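Local coordinates for alpha-amylase (Eubacterium rectale DSM 17629, PDB 6AZ5), which probably binds starch-type alpha-glucans as a family 41 carbohydrate-binding module of a cell-surface amylase of a human gut bacterium, at residues 27-41 / 49-61. Sequence-based numbering, arbitrary orientation.
Sequences MWNAGLDGSYVFDGT and VTWFKQTITVAGS
In the beta hairpin of strands 35-44 and 49-58, antiparallel pairing around Gly40 and Lys53 gives way to side-chain packing between two diverging layers, where Ile56 and Val58 meet Met27, Leu32 and Tyr36. The change is measurable: CA atoms lie 4.6 Å apart at Thr41 and Phe52 but 8.0 Å apart at Tyr36 and Ile56, and the axes of strands 35-37 and 49-58 run at 125°. In the paired part Lys53 N donates to Gly40 O at 2.8 Å, while Lys53 O takes Asp39 N at 3.3 Å and, weakly, Gly40 N, the signature of a classic beta bulge. The extended Lys53 chain runs alongside Gly40 and Thr41.

Gln54 bridges the splitting layers. Its first torsion (chi1 65°) sets CG between the backbone N and carbonyl carbon, directing the chain toward 36-38. NE2 donates to Tyr36 O at 2.9 Å, nearly straight at 163°, with the oxygen close to the amide plane but the donor well above the carbonyl plane. The same nitrogen sits 3.4 Å above the centre of the Phe38 ring, whose opposite face receives Phe52 CB in a CH-pi contact, 3.8 Å from the centroid. A leucine in place of Gln54 would probably leave Tyr36 O without this donor and the Phe38 ring without its polar cover.

Farther along, Ile56 CD1 meets Met27 SD tip to tip at 3.5 Å, and Leu32 CD2 reaches both Ile56 CG2 and Val58 CG1. Ile56 also touches Phe5 of strand 3-10, and Met27 and Leu32 touch Val67 of strand 66-72. Water 1 links Ala30 O to Ala59 N at the far end. A bulged hairpin opening onto a packed interior in this way is consistent with the beta-sandwich fold of carbohydrate-binding modules such as CBM41.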
ATOM      1  N   MET A  27      -4.351  -4.894   6.539  1.00 17.75           N
ATOM      2  CA  MET A  27      -5.464  -3.982   6.311  1.00 14.19           C
ATOM      3  C   MET A  27      -6.727  -4.425   7.027  1.00 14.21           C
ATOM      4  O   MET A  27      -6.923  -5.617   7.275  1.00 18.55           O
ATOM      5  CB  MET A  27      -5.724  -3.843   4.810  1.00 14.16           C
ATOM      6  CG  MET A  27      -4.472  -3.597   3.993  1.00 11.48           C
ATOM      7  SD  MET A  27      -4.810  -3.434   2.225  1.00 17.50           S
ATOM      8  CE  MET A  27      -5.445  -1.759   2.156  1.00  9.91           C
ATOM      9  N   TRP A  28      -7.570  -3.455   7.375  1.00 13.65           N
ATOM     10  CA  TRP A  28      -8.849  -3.735   8.021  1.00 15.15           C
ATOM     11  C   TRP A  28      -9.915  -2.700   7.642  1.00 17.90           C
ATOM     12  O   TRP A  28      -9.596  -1.647   7.092  1.00 21.42           O
ATOM     13  CB  TRP A  28      -8.679  -3.797   9.538  1.00 17.72           C
ATOM     14  CG  TRP A  28      -8.229  -2.516  10.183  1.00 18.80           C
ATOM     15  CD1 TRP A  28      -9.023  -1.586  10.779  1.00 20.74           C
ATOM     16  CD2 TRP A  28      -6.881  -2.036  10.320  1.00 18.24           C
ATOM     17  NE1 TRP A  28      -8.263  -0.558  11.271  1.00 20.39           N
ATOM     18  CE2 TRP A  28      -6.946  -0.809  11.006  1.00 16.91           C
ATOM     19  CE3 TRP A  28      -5.633  -2.524   9.925  1.00 16.80           C
ATOM     20  CZ2 TRP A  28      -5.809  -0.056  11.300  1.00 21.43           C
ATOM     21  CZ3 TRP A  28      -4.506  -1.781  10.224  1.00 16.55           C
ATOM     22  CH2 TRP A  28      -4.601  -0.557  10.901  1.00 25.44           C
ATOM     23  N   ASN A  29     -11.174  -3.026   7.930  1.00 17.15           N
ATOM     24  CA  ASN A  29     -12.353  -2.256   7.498  1.00 25.12           C
ATOM     25  C   ASN A  29     -12.573  -2.245   5.988  1.00 20.93           C
ATOM     26  O   ASN A  29     -11.696  -2.625   5.217  1.00 25.23           O
ATOM     27  CB  ASN A  29     -12.292  -0.811   8.003  1.00 24.85           C
ATOM     28  CG  ASN A  29     -12.215  -0.729   9.509  1.00 32.65           C
ATOM     29  OD1 ASN A  29     -11.407   0.020  10.056  1.00 35.01           O
ATOM     30  ND2 ASN A  29     -13.044  -1.518  10.194  1.00 32.93           N
ATOM     31  N   ALA A  30     -13.770  -1.817   5.592  1.00 25.82           N
ATOM     32  CA  ALA A  30     -14.194  -1.752   4.194  1.00 23.77           C
ATOM     33  C   ALA A  30     -14.118  -3.115   3.518  1.00 26.22           C
ATOM     34  O   ALA A  30     -13.834  -3.209   2.323  1.00 24.48           O
ATOM     35  CB  ALA A  30     -13.360  -0.724   3.424  1.00 26.46           C
ATOM     36  N   GLY A  31     -14.384  -4.167   4.288  1.00 23.53           N
ATOM     37  CA  GLY A  31     -14.385  -5.521   3.768  1.00 19.84           C
ATOM     38  C   GLY A  31     -13.009  -6.160   3.766  1.00 19.30           C
ATOM     39  O   GLY A  31     -12.872  -7.372   3.594  1.00 21.08           O
ATOM     40  N   LEU A  32     -11.982  -5.345   3.963  1.00 18.25           N
ATOM     41  CA  LEU A  32     -10.614  -5.841   3.943  1.00 18.71           C
ATOM     42  C   LEU A  32     -10.249  -6.529   5.249  1.00 20.86           C
ATOM     43  O   LEU A  32     -10.731  -6.149   6.319  1.00 20.94           O
ATOM     44  CB  LEU A  32      -9.640  -4.701   3.663  1.00 19.21           C
ATOM     45  CG  LEU A  32      -9.869  -3.987   2.329  1.00 17.18           C
ATOM     46  CD1 LEU A  32      -8.987  -2.761   2.239  1.00 21.48           C
ATOM     47  CD2 LEU A  32      -9.593  -4.933   1.170  1.00 18.20           C
ATOM     48  N   ASP A  33      -9.398  -7.548   5.152  1.00 20.24           N
ATOM     49  CA  ASP A  33      -8.906  -8.237   6.337  1.00 25.23           C
ATOM     50  C   ASP A  33      -7.584  -8.958   6.102  1.00 21.70           C
ATOM     51  O   ASP A  33      -7.428  -9.687   5.125  1.00 21.71           O
ATOM     52  CB  ASP A  33      -9.941  -9.241   6.840  1.00 21.07           C
ATOM     53  CG  ASP A  33      -9.635  -9.725   8.244  1.00 26.64           C
ATOM     54  OD1 ASP A  33      -9.367  -8.866   9.109  1.00 24.26           O
ATOM     55  OD2 ASP A  33      -9.649 -10.954   8.477  1.00 25.66           O
ATOM     56  N   GLY A  34      -6.637  -8.748   7.010  1.00 21.49           N
ATOM     57  CA  GLY A  34      -5.385  -9.478   6.995  1.00 20.32           C
ATOM     58  C   GLY A  34      -4.337  -8.961   6.031  1.00 16.85           C
ATOM     59  O   GLY A  34      -4.246  -7.765   5.756  1.00 18.13           O
ATOM     60  N   SER A  35      -3.545  -9.889   5.508  1.00 18.28           N
ATOM     61  CA  SER A  35      -2.371  -9.555   4.713  1.00 17.97           C
ATOM     62  C   SER A  35      -2.642  -9.372   3.219  1.00 17.25           C
ATOM     63  O   SER A  35      -3.402 -10.131   2.613  1.00 14.10           O
ATOM     64  CB  SER A  35      -1.315 -10.636   4.899  1.00 18.42           C
ATOM     65  OG  SER A  35      -0.215 -10.384   4.057  1.00 19.30           O
ATOM     66  N   TYR A  36      -1.996  -8.360   2.640  1.00 17.14           N
ATOM     67  CA  TYR A  36      -2.076  -8.055   1.212  1.00 12.77           C
ATOM     68  C   TYR A  36      -0.666  -7.799   0.695  1.00 14.12           C
ATOM     69  O   TYR A  36      -0.055  -6.777   1.013  1.00 11.01           O
ATOM     70  CB  TYR A  36      -2.992  -6.846   0.954  1.00 11.63           C
ATOM     71  CG  TYR A  36      -4.426  -7.123   1.312  1.00 13.57           C
ATOM     72  CD1 TYR A  36      -4.865  -7.028   2.626  1.00 14.29           C
ATOM     73  CD2 TYR A  36      -5.338  -7.514   0.344  1.00 16.03           C
ATOM     74  CE1 TYR A  36      -6.172  -7.302   2.962  1.00 13.65           C
ATOM     75  CE2 TYR A  36      -6.646  -7.793   0.674  1.00 14.46           C
ATOM     76  CZ  TYR A  36      -7.059  -7.684   1.984  1.00 14.12           C
ATOM     77  OH  TYR A  36      -8.364  -7.961   2.318  1.00 15.48           O
ATOM     78  N   VAL A  37      -0.157  -8.735  -0.102  1.00 14.53           N
ATOM     79  CA  VAL A  37       1.263  -8.800  -0.439  1.00 13.89           C
ATOM     80  C   VAL A  37       1.605  -8.099  -1.752  1.00 16.43           C
ATOM     81  O   VAL A  37       0.948  -8.306  -2.765  1.00 19.79           O
ATOM     82  CB  VAL A  37       1.742 -10.281  -0.523  1.00 17.89           C
ATOM     83  CG1 VAL A  37       3.187 -10.364  -0.993  1.00 20.84           C
ATOM     84  CG2 VAL A  37       1.576 -10.984   0.820  1.00 13.86           C
ATOM     85  N   PHE A  38       2.642  -7.268  -1.733  1.00 18.25           N
ATOM     86  CA  PHE A  38       3.094  -6.617  -2.954  1.00 16.45           C
ATOM     87  C   PHE A  38       3.689  -7.651  -3.896  1.00 20.38           C
ATOM     88  O   PHE A  38       4.453  -8.523  -3.472  1.00 17.50           O
ATOM     89  CB  PHE A  38       4.113  -5.521  -2.639  1.00 17.67           C
ATOM     90  CG  PHE A  38       3.535  -4.365  -1.875  1.00 16.72           C
ATOM     91  CD1 PHE A  38       2.849  -3.357  -2.538  1.00 16.61           C
ATOM     92  CD2 PHE A  38       3.668  -4.288  -0.499  1.00 15.33           C
ATOM     93  CE1 PHE A  38       2.308  -2.296  -1.846  1.00 14.86           C
ATOM     94  CE2 PHE A  38       3.128  -3.228   0.201  1.00 21.77           C
ATOM     95  CZ  PHE A  38       2.443  -2.234  -0.472  1.00 16.51           C
ATOM     96  N   ASP A  39       3.335  -7.554  -5.174  1.00 18.47           N
ATOM     97  CA  ASP A  39       3.807  -8.521  -6.152  1.00 20.01           C
ATOM     98  C   ASP A  39       4.312  -7.863  -7.434  1.00 20.75           C
ATOM     99  O   ASP A  39       4.546  -8.540  -8.432  1.00 27.46           O
ATOM    100  CB  ASP A  39       2.703  -9.530  -6.480  1.00 21.51           C
ATOM    101  CG  ASP A  39       1.383  -8.872  -6.866  1.00 24.30           C
ATOM    102  OD1 ASP A  39       1.337  -7.637  -7.039  1.00 18.48           O
ATOM    103  OD2 ASP A  39       0.381  -9.608  -7.012  1.00 36.19           O
ATOM    104  N   GLY A  40       4.491  -6.547  -7.401  1.00 20.16           N
ATOM    105  CA  GLY A  40       4.998  -5.824  -8.551  1.00 16.89           C
ATOM    106  C   GLY A  40       5.754  -4.573  -8.157  1.00 21.10           C
ATOM    107  O   GLY A  40       5.863  -4.249  -6.977  1.00 18.77           O
ATOM    108  N   THR A  41       6.300  -3.873  -9.148  1.00 21.48           N
ATOM    109  CA  THR A  41       6.976  -2.607  -8.891  1.00 25.79           C
ATOM    110  C   THR A  41       6.493  -1.526  -9.843  1.00 20.39           C
ATOM    111  O   THR A  41       5.953  -1.815 -10.911  1.00 23.49           O
ATOM    112  CB  THR A  41       8.513  -2.713  -9.037  1.00 25.16           C
ATOM    113  OG1 THR A  41       8.850  -2.885 -10.418  1.00 23.42           O
ATOM    114  CG2 THR A  41       9.064  -3.873  -8.226  1.00 24.92           C
ATOM    115  N   VAL A  49      12.847   6.892  -8.026  1.00 29.67           N
ATOM    116  CA  VAL A  49      12.776   5.820  -7.035  1.00 27.14           C
ATOM    117  C   VAL A  49      11.833   4.709  -7.513  1.00 28.04           C
ATOM    118  O   VAL A  49      11.047   4.903  -8.443  1.00 24.19           O
ATOM    119  CB  VAL A  49      12.292   6.334  -5.672  1.00 32.07           C
ATOM    120  CG1 VAL A  49      13.254   7.379  -5.127  1.00 36.69           C
ATOM    121  CG2 VAL A  49      10.877   6.900  -5.789  1.00 29.03           C
ATOM    122  N   THR A  50      11.909   3.547  -6.872  1.00 26.19           N
ATOM    123  CA  THR A  50      11.034   2.430  -7.228  1.00 27.74           C
ATOM    124  C   THR A  50      10.049   2.107  -6.103  1.00 25.89           C
ATOM    125  O   THR A  50      10.432   2.000  -4.937  1.00 27.69           O
ATOM    126  CB  THR A  50      11.851   1.171  -7.577  1.00 29.86           C
ATOM    127  OG1 THR A  50      12.715   1.463  -8.682  1.00 27.90           O
ATOM    128  CG2 THR A  50      10.934   0.019  -7.958  1.00 25.10           C
ATOM    129  N   TRP A  51       8.777   1.964  -6.460  1.00 24.89           N
ATOM    130  CA  TRP A  51       7.738   1.632  -5.490  1.00 22.56           C
ATOM    131  C   TRP A  51       7.371   0.153  -5.550  1.00 18.87           C
ATOM    132  O   TRP A  51       7.447  -0.460  -6.610  1.00 19.72           O
ATOM    133  CB  TRP A  51       6.469   2.456  -5.741  1.00 20.44           C
ATOM    134  CG  TRP A  51       6.626   3.945  -5.704  1.00 18.29           C
ATOM    135  CD1 TRP A  51       7.239   4.734  -6.638  1.00 18.26           C
ATOM    136  CD2 TRP A  51       6.109   4.831  -4.707  1.00 17.17           C
ATOM    137  NE1 TRP A  51       7.157   6.057  -6.266  1.00 18.03           N
ATOM    138  CE2 TRP A  51       6.466   6.142  -5.084  1.00 21.41           C
ATOM    139  CE3 TRP A  51       5.392   4.645  -3.522  1.00 16.66           C
ATOM    140  CZ2 TRP A  51       6.126   7.253  -4.325  1.00 18.56           C
ATOM    141  CZ3 TRP A  51       5.054   5.751  -2.769  1.00 18.46           C
ATOM    142  CH2 TRP A  51       5.421   7.038  -3.171  1.00 19.72           C
ATOM    143  N   PHE A  52       6.967  -0.412  -4.413  1.00 17.03           N
ATOM    144  CA  PHE A  52       6.226  -1.674  -4.420  1.00 17.30           C
ATOM    145  C   PHE A  52       4.828  -1.386  -4.961  1.00 18.87           C
ATOM    146  O   PHE A  52       4.265  -0.335  -4.676  1.00 14.51           O
ATOM    147  CB  PHE A  52       6.114  -2.284  -3.013  1.00 18.71           C
ATOM    148  CG  PHE A  52       7.423  -2.741  -2.431  1.00 23.91           C
ATOM    149  CD1 PHE A  52       8.198  -1.875  -1.675  1.00 23.91           C
ATOM    150  CD2 PHE A  52       7.870  -4.040  -2.625  1.00 20.96           C
ATOM    151  CE1 PHE A  52       9.397  -2.293  -1.132  1.00 26.73           C
ATOM    152  CE2 PHE A  52       9.068  -4.464  -2.089  1.00 22.44           C
ATOM    153  CZ  PHE A  52       9.834  -3.590  -1.340  1.00 27.02           C
ATOM    154  N   LYS A  53       4.250  -2.304  -5.726  1.00 18.66           N
ATOM    155  CA  LYS A  53       2.875  -2.093  -6.154  1.00 17.05           C
ATOM    156  C   LYS A  53       2.031  -3.345  -5.984  1.00 16.26           C
ATOM    157  O   LYS A  53       2.545  -4.464  -5.974  1.00 16.43           O
ATOM    158  CB  LYS A  53       2.826  -1.617  -7.612  1.00 16.04           C
ATOM    159  CG  LYS A  53       2.666  -2.721  -8.631  1.00 18.25           C
ATOM    160  CD  LYS A  53       2.669  -2.181 -10.055  1.00 24.98           C
ATOM    161  CE  LYS A  53       2.715  -3.323 -11.068  1.00 20.69           C
ATOM    162  NZ  LYS A  53       3.052  -2.831 -12.429  1.00 27.61           N
ATOM    163  N   GLN A  54       0.729  -3.134  -5.826  1.00 14.73           N
ATOM    164  CA  GLN A  54      -0.246  -4.211  -5.887  1.00 13.68           C
ATOM    165  C   GLN A  54      -1.620  -3.620  -6.168  1.00 16.29           C
ATOM    166  O   GLN A  54      -1.840  -2.424  -5.970  1.00 12.38           O
ATOM    167  CB  GLN A  54      -0.265  -5.013  -4.592  1.00 13.25           C
ATOM    168  CG  GLN A  54      -0.720  -4.231  -3.376  1.00 13.53           C
ATOM    169  CD  GLN A  54      -0.845  -5.112  -2.146  1.00 17.51           C
ATOM    170  OE1 GLN A  54      -1.547  -6.122  -2.158  1.00 14.64           O
ATOM    171  NE2 GLN A  54      -0.143  -4.741  -1.083  1.00 16.47           N
ATOM    172  N   THR A  55      -2.536  -4.448  -6.649  1.00 10.40           N
ATOM    173  CA  THR A  55      -3.908  -4.006  -6.835  1.00 16.61           C
ATOM    174  C   THR A  55      -4.794  -4.671  -5.794  1.00 17.70           C
ATOM    175  O   THR A  55      -4.529  -5.784  -5.352  1.00 19.29           O
ATOM    176  CB  THR A  55      -4.435  -4.330  -8.237  1.00 15.68           C
ATOM    177  OG1 THR A  55      -4.347  -5.741  -8.455  1.00 20.71           O
ATOM    178  CG2 THR A  55      -3.622  -3.604  -9.297  1.00 15.78           C
ATOM    179  N   ILE A  56      -5.842  -3.975  -5.388  1.00 14.30           N
ATOM    180  CA  ILE A  56      -6.690  -4.478  -4.329  1.00 19.30           C
ATOM    181  C   ILE A  56      -8.145  -4.240  -4.703  1.00 20.04           C
ATOM    182  O   ILE A  56      -8.512  -3.160  -5.160  1.00 15.82           O
ATOM    183  CB  ILE A  56      -6.334  -3.820  -2.982  1.00 17.34           C
ATOM    184  CG1 ILE A  56      -5.006  -4.396  -2.469  1.00 17.90           C
ATOM    185  CG2 ILE A  56      -7.428  -4.050  -1.971  1.00 16.39           C
ATOM    186  CD1 ILE A  56      -4.458  -3.723  -1.236  1.00 13.41           C
ATOM    187  N   THR A  57      -8.958  -5.275  -4.546  1.00 19.55           N
ATOM    188  CA  THR A  57     -10.347  -5.229  -4.964  1.00 22.04           C
ATOM    189  C   THR A  57     -11.258  -5.141  -3.752  1.00 24.15           C
ATOM    190  O   THR A  57     -11.137  -5.939  -2.823  1.00 25.57           O
ATOM    191  CB  THR A  57     -10.722  -6.474  -5.794  1.00 25.54           C
ATOM    192  OG1 THR A  57      -9.886  -6.546  -6.953  1.00 21.56           O
ATOM    193  CG2 THR A  57     -12.179  -6.421  -6.223  1.00 27.25           C
ATOM    194  N   VAL A  58     -12.153  -4.158  -3.761  1.00 17.43           N
ATOM    195  CA  VAL A  58     -13.201  -4.062  -2.752  1.00 21.19           C
ATOM    196  C   VAL A  58     -14.577  -4.102  -3.415  1.00 26.93           C
ATOM    197  O   VAL A  58     -14.708  -3.835  -4.611  1.00 25.78           O
ATOM    198  CB  VAL A  58     -13.072  -2.776  -1.911  1.00 21.61           C
ATOM    199  CG1 VAL A  58     -11.847  -2.846  -1.023  1.00 16.98           C
ATOM    200  CG2 VAL A  58     -13.018  -1.552  -2.809  1.00 19.79           C
ATOM    201  N   ALA A  59     -15.598  -4.458  -2.640  1.00 28.01           N
ATOM    202  CA  ALA A  59     -16.973  -4.392  -3.118  1.00 25.06           C
ATOM    203  C   ALA A  59     -17.316  -2.949  -3.466  1.00 29.58           C
ATOM    204  O   ALA A  59     -16.786  -2.017  -2.852  1.00 23.75           O
ATOM    205  CB  ALA A  59     -17.932  -4.932  -2.073  1.00 22.73           C
ATOM    206  N   GLY A  60     -18.196  -2.770  -4.449  1.00 26.27           N
ATOM    207  CA  GLY A  60     -18.604  -1.446  -4.892  1.00 20.82           C
ATOM    208  C   GLY A  60     -19.220  -0.616  -3.782  1.00 25.15           C
ATOM    209  O   GLY A  60     -18.994   0.590  -3.693  1.00 26.14           O
ATOM    210  N   SER A  61     -19.985  -1.272  -2.916  1.00 27.60           N
ATOM    211  CA  SER A  61     -20.656  -0.590  -1.815  1.00 30.44           C
ATOM    212  C   SER A  61     -19.676  -0.069  -0.764  1.00 31.00           C
ATOM    213  O   SER A  61     -20.072   0.629   0.168  1.00 30.69           O
ATOM    214  CB  SER A  61     -21.671  -1.527  -1.162  1.00 32.13           C
ATOM    215  OG  SER A  61     -21.065  -2.764  -0.830  1.00 36.81           O
TER
HETATM  216  O   HOH W   1     -14.692  -4.873   0.098  1.00 20.74           O
HETATM  217  O   HOH W   2      -1.705  -7.344  -6.952  1.00 23.18           O
HETATM  218  O   HOH W   3       6.051  -2.810 -13.327  1.00 25.80           O